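Local coordinates for designed helical repeat protein (Synthetic construct, PDB 5CWF), which serves as a computationally designed scaffold of repeated, stacked antiparallel helices and has no natural biological function, at residues M95-V106 against I121-L132. Numbering follows the deposited sequence.
Sequences MAKVMLALAKAV and IARAAAEIVEAL
An antiparallel helical hairpin brings helix 93-111 against helix 115-134, and L102 of the first meets A125, I128 and V129 of the second at its middle. The axes of the two segments come within 9.6 Å at a crossing angle of -164°, and no hydrogen bond spans them, so apolar packing alone joins them here. L102 divides its branches: CD2 lies over CA and the methyl of A125, 3.9 Å from A125 CA, while CD1 meets the CG2 methyls that beta-branched I128 and V129 each present, at 3.9 Å and 4.0 Å. Alanine suits position 125 because its small methyl lets the helices draw close, and the CA atoms of L102 and A125 are 5.9 Å apart. A serine in place of L102 would probably leave I128 and V129 without their shared methyl partner and open a gap over A125. Toward one end L132 offers CD1 to three side chains. The unbranched M99 chain, bent at chi2, carries its CE to 3.7 Å from L132 CD1; V98 CG1, anti to the backbone N (chi1 170°), is the branch turned to L132; and the flexible M95 chain bends at chi2 and chi3 to bring SD to the same leucine end, tip to tip. At the other end the branched I121 sets CG2 against the A105 backbone, 3.6 Å from A105 O, and obliquely against V106. Helix 70-89 covers M99 and V129 on one flank, and helix 138-156 touches V98, L102 and A105. Such buried aliphatic packing between antiparallel helices is characteristic of the layered alpha-alpha repeat fold.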
loop_
_atom_site.group_PDB
_atom_site.type_symbol
_atom_site.label_atom_id
_atom_site.label_comp_id
_atom_site.label_asym_id
_atom_site.label_seq_id
_atom_site.Cartn_x
_atom_site.Cartn_y
_atom_site.Cartn_z
ATOM N N MET A 95 -6.918 -8.875 -9.412
ATOM C CA MET A 95 -6.166 -8.565 -8.199
ATOM C C MET A 95 -5.221 -7.404 -8.423
ATOM O O MET A 95 -5.066 -6.556 -7.550
ATOM C CB MET A 95 -5.387 -9.790 -7.711
ATOM C CG MET A 95 -6.280 -10.821 -7.061
ATOM S SD MET A 95 -6.877 -10.332 -5.432
ATOM C CE MET A 95 -5.392 -10.507 -4.447
ATOM N N ALA A 96 -4.582 -7.367 -9.588
ATOM C CA ALA A 96 -3.651 -6.280 -9.879
ATOM C C ALA A 96 -4.394 -4.956 -9.963
ATOM O O ALA A 96 -3.882 -3.940 -9.525
ATOM C CB ALA A 96 -2.882 -6.531 -11.167
ATOM N N LYS A 97 -5.611 -4.967 -10.494
ATOM C CA LYS A 97 -6.388 -3.732 -10.568
ATOM C C LYS A 97 -6.722 -3.198 -9.184
ATOM O O LYS A 97 -6.658 -1.999 -8.952
ATOM C CB LYS A 97 -7.667 -3.937 -11.377
ATOM C CG LYS A 97 -7.394 -4.047 -12.879
ATOM C CD LYS A 97 -8.654 -3.983 -13.724
ATOM C CE LYS A 97 -9.621 -5.099 -13.435
ATOM N NZ LYS A 97 -10.395 -5.461 -14.678
ATOM N N VAL A 98 -7.105 -4.088 -8.276
ATOM C CA VAL A 98 -7.396 -3.679 -6.912
ATOM C C VAL A 98 -6.163 -3.049 -6.285
ATOM O O VAL A 98 -6.212 -1.976 -5.703
ATOM C CB VAL A 98 -7.841 -4.876 -6.045
ATOM C CG1 VAL A 98 -7.906 -4.504 -4.561
ATOM C CG2 VAL A 98 -9.167 -5.454 -6.538
ATOM N N MET A 99 -5.041 -3.743 -6.424
ATOM C CA MET A 99 -3.837 -3.323 -5.760
ATOM C C MET A 99 -3.269 -2.062 -6.398
ATOM O O MET A 99 -2.667 -1.246 -5.700
ATOM C CB MET A 99 -2.803 -4.452 -5.769
ATOM C CG MET A 99 -3.268 -5.693 -4.991
ATOM S SD MET A 99 -4.029 -5.367 -3.400
ATOM C CE MET A 99 -4.869 -6.936 -3.164
ATOM N N LEU A 100 -3.468 -1.874 -7.704
ATOM C CA LEU A 100 -2.975 -0.634 -8.314
ATOM C C LEU A 100 -3.764 0.559 -7.762
ATOM O O LEU A 100 -3.199 1.600 -7.458
ATOM C CB LEU A 100 -3.062 -0.692 -9.835
ATOM C CG LEU A 100 -2.522 0.556 -10.552
ATOM C CD1 LEU A 100 -1.060 0.758 -10.198
ATOM C CD2 LEU A 100 -2.699 0.478 -12.063
ATOM N N ALA A 101 -5.069 0.387 -7.617
ATOM C CA ALA A 101 -5.911 1.445 -7.059
ATOM C C ALA A 101 -5.493 1.762 -5.628
ATOM O O ALA A 101 -5.396 2.930 -5.249
ATOM C CB ALA A 101 -7.386 1.038 -7.112
ATOM N N LEU A 102 -5.204 0.739 -4.823
ATOM C CA LEU A 102 -4.797 0.981 -3.454
ATOM C C LEU A 102 -3.416 1.625 -3.391
ATOM O O LEU A 102 -3.206 2.530 -2.609
ATOM C CB LEU A 102 -4.803 -0.316 -2.646
ATOM C CG LEU A 102 -6.186 -0.945 -2.469
ATOM C CD1 LEU A 102 -6.059 -2.248 -1.684
ATOM C CD2 LEU A 102 -7.149 -0.013 -1.769
ATOM N N ALA A 103 -2.497 1.177 -4.248
ATOM C CA ALA A 103 -1.154 1.755 -4.288
ATOM C C ALA A 103 -1.211 3.230 -4.676
ATOM O O ALA A 103 -0.533 4.065 -4.086
ATOM C CB ALA A 103 -0.270 0.982 -5.268
ATOM N N LYS A 104 -2.061 3.555 -5.643
ATOM C CA LYS A 104 -2.242 4.946 -6.027
ATOM C C LYS A 104 -2.824 5.775 -4.890
ATOM O O LYS A 104 -2.450 6.933 -4.711
ATOM C CB LYS A 104 -3.149 5.053 -7.255
ATOM C CG LYS A 104 -2.473 4.645 -8.564
ATOM C CD LYS A 104 -3.492 4.601 -9.699
ATOM C CE LYS A 104 -2.863 4.240 -11.037
ATOM N NZ LYS A 104 -3.889 4.132 -12.121
ATOM N N ALA A 105 -3.727 5.175 -4.112
ATOM C CA ALA A 105 -4.358 5.888 -2.996
ATOM C C ALA A 105 -3.385 6.177 -1.839
ATOM O O ALA A 105 -3.401 7.271 -1.277
ATOM C CB ALA A 105 -5.549 5.083 -2.478
ATOM N N VAL A 106 -2.572 5.199 -1.468
ATOM C CA VAL A 106 -1.618 5.424 -0.390
ATOM C C VAL A 106 -0.544 6.402 -0.873
ATOM O O VAL A 106 -0.065 7.205 -0.103
ATOM C CB VAL A 106 -0.991 4.097 0.167
ATOM C CG1 VAL A 106 -2.076 3.224 0.810
ATOM C CG2 VAL A 106 -0.230 3.333 -0.889
ATOM N N ILE A 121 -6.488 6.081 5.033
ATOM C CA ILE A 121 -6.374 5.467 3.700
ATOM C C ILE A 121 -5.578 4.162 3.817
ATOM O O ILE A 121 -6.001 3.127 3.294
ATOM C CB ILE A 121 -5.724 6.451 2.680
ATOM C CG1 ILE A 121 -6.655 7.657 2.435
ATOM C CG2 ILE A 121 -5.378 5.756 1.369
ATOM C CD1 ILE A 121 -7.952 7.314 1.709
ATOM N N ALA A 122 -4.478 4.184 4.564
ATOM C CA ALA A 122 -3.677 2.980 4.750
ATOM C C ALA A 122 -4.515 1.890 5.411
ATOM O O ALA A 122 -4.418 0.728 5.054
ATOM C CB ALA A 122 -2.451 3.281 5.579
ATOM N N ARG A 123 -5.339 2.265 6.380
ATOM C CA ARG A 123 -6.146 1.266 7.092
ATOM C C ARG A 123 -7.242 0.655 6.212
ATOM O O ARG A 123 -7.572 -0.528 6.328
ATOM C CB ARG A 123 -6.742 1.892 8.340
ATOM C CG ARG A 123 -5.716 1.987 9.416
ATOM C CD ARG A 123 -6.182 2.798 10.604
ATOM N NE ARG A 123 -5.215 2.667 11.688
ATOM C CZ ARG A 123 -5.445 3.035 12.940
ATOM N NH1 ARG A 123 -6.623 3.542 13.271
ATOM N NH2 ARG A 123 -4.503 2.877 13.860
ATOM N N ALA A 124 -7.843 1.477 5.369
ATOM C CA ALA A 124 -8.855 1.006 4.446
ATOM C C ALA A 124 -8.240 0.020 3.438
ATOM O O ALA A 124 -8.788 -1.052 3.182
ATOM C CB ALA A 124 -9.502 2.195 3.733
ATOM N N ALA A 125 -7.075 0.378 2.907
ATOM C CA ALA A 125 -6.315 -0.501 2.023
ATOM C C ALA A 125 -6.020 -1.811 2.733
ATOM O O ALA A 125 -6.190 -2.898 2.175
ATOM C CB ALA A 125 -5.022 0.178 1.574
ATOM N N ALA A 126 -5.572 -1.714 3.977
ATOM C CA ALA A 126 -5.262 -2.933 4.724
ATOM C C ALA A 126 -6.479 -3.824 4.925
ATOM O O ALA A 126 -6.349 -5.055 4.900
ATOM C CB ALA A 126 -4.651 -2.589 6.064
ATOM N N GLU A 127 -7.653 -3.237 5.116
ATOM C CA GLU A 127 -8.838 -4.048 5.339
ATOM C C GLU A 127 -9.235 -4.786 4.076
ATOM O O GLU A 127 -9.647 -5.938 4.123
ATOM C CB GLU A 127 -10.034 -3.219 5.790
ATOM C CG GLU A 127 -9.936 -2.666 7.184
ATOM C CD GLU A 127 -9.968 -3.728 8.275
ATOM O OE1 GLU A 127 -10.417 -4.876 8.053
ATOM O OE2 GLU A 127 -9.580 -3.374 9.398
ATOM N N ILE A 128 -9.102 -4.101 2.954
ATOM C CA ILE A 128 -9.415 -4.675 1.645
ATOM C C ILE A 128 -8.439 -5.803 1.320
ATOM O O ILE A 128 -8.839 -6.886 0.856
ATOM C CB ILE A 128 -9.366 -3.562 0.573
ATOM C CG1 ILE A 128 -10.578 -2.644 0.753
ATOM C CG2 ILE A 128 -9.326 -4.167 -0.830
ATOM C CD1 ILE A 128 -10.508 -1.276 0.028
ATOM N N VAL A 129 -7.151 -5.568 1.589
ATOM C CA VAL A 129 -6.149 -6.637 1.376
ATOM C C VAL A 129 -6.473 -7.860 2.220
ATOM O O VAL A 129 -6.522 -8.995 1.707
ATOM C CB VAL A 129 -4.716 -6.102 1.684
ATOM C CG1 VAL A 129 -3.685 -7.217 1.707
ATOM C CG2 VAL A 129 -4.342 -5.041 0.638
ATOM N N GLU A 130 -6.760 -7.637 3.498
ATOM C CA GLU A 130 -7.060 -8.739 4.417
ATOM C C GLU A 130 -8.236 -9.570 3.903
ATOM O O GLU A 130 -8.212 -10.804 3.935
ATOM C CB GLU A 130 -7.355 -8.184 5.815
ATOM C CG GLU A 130 -7.580 -9.222 6.890
ATOM C CD GLU A 130 -8.033 -8.605 8.209
ATOM O OE1 GLU A 130 -7.666 -7.439 8.496
ATOM O OE2 GLU A 130 -8.766 -9.288 8.956
ATOM N N ALA A 131 -9.247 -8.892 3.380
ATOM C CA ALA A 131 -10.430 -9.580 2.845
ATOM C C ALA A 131 -10.074 -10.483 1.668
ATOM O O ALA A 131 -10.596 -11.594 1.518
ATOM C CB ALA A 131 -11.466 -8.554 2.423
ATOM N N LEU A 132 -9.212 -9.982 0.803
ATOM C CA LEU A 132 -8.834 -10.729 -0.380
ATOM C C LEU A 132 -7.950 -11.920 -0.002
ATOM O O LEU A 132 -7.969 -12.951 -0.664
ATOM C CB LEU A 132 -8.136 -9.793 -1.356
ATOM C CG LEU A 132 -9.167 -8.931 -2.099
ATOM C CD1 LEU A 132 -8.453 -7.831 -2.874
ATOM C CD2 LEU A 132 -10.066 -9.753 -3.027
#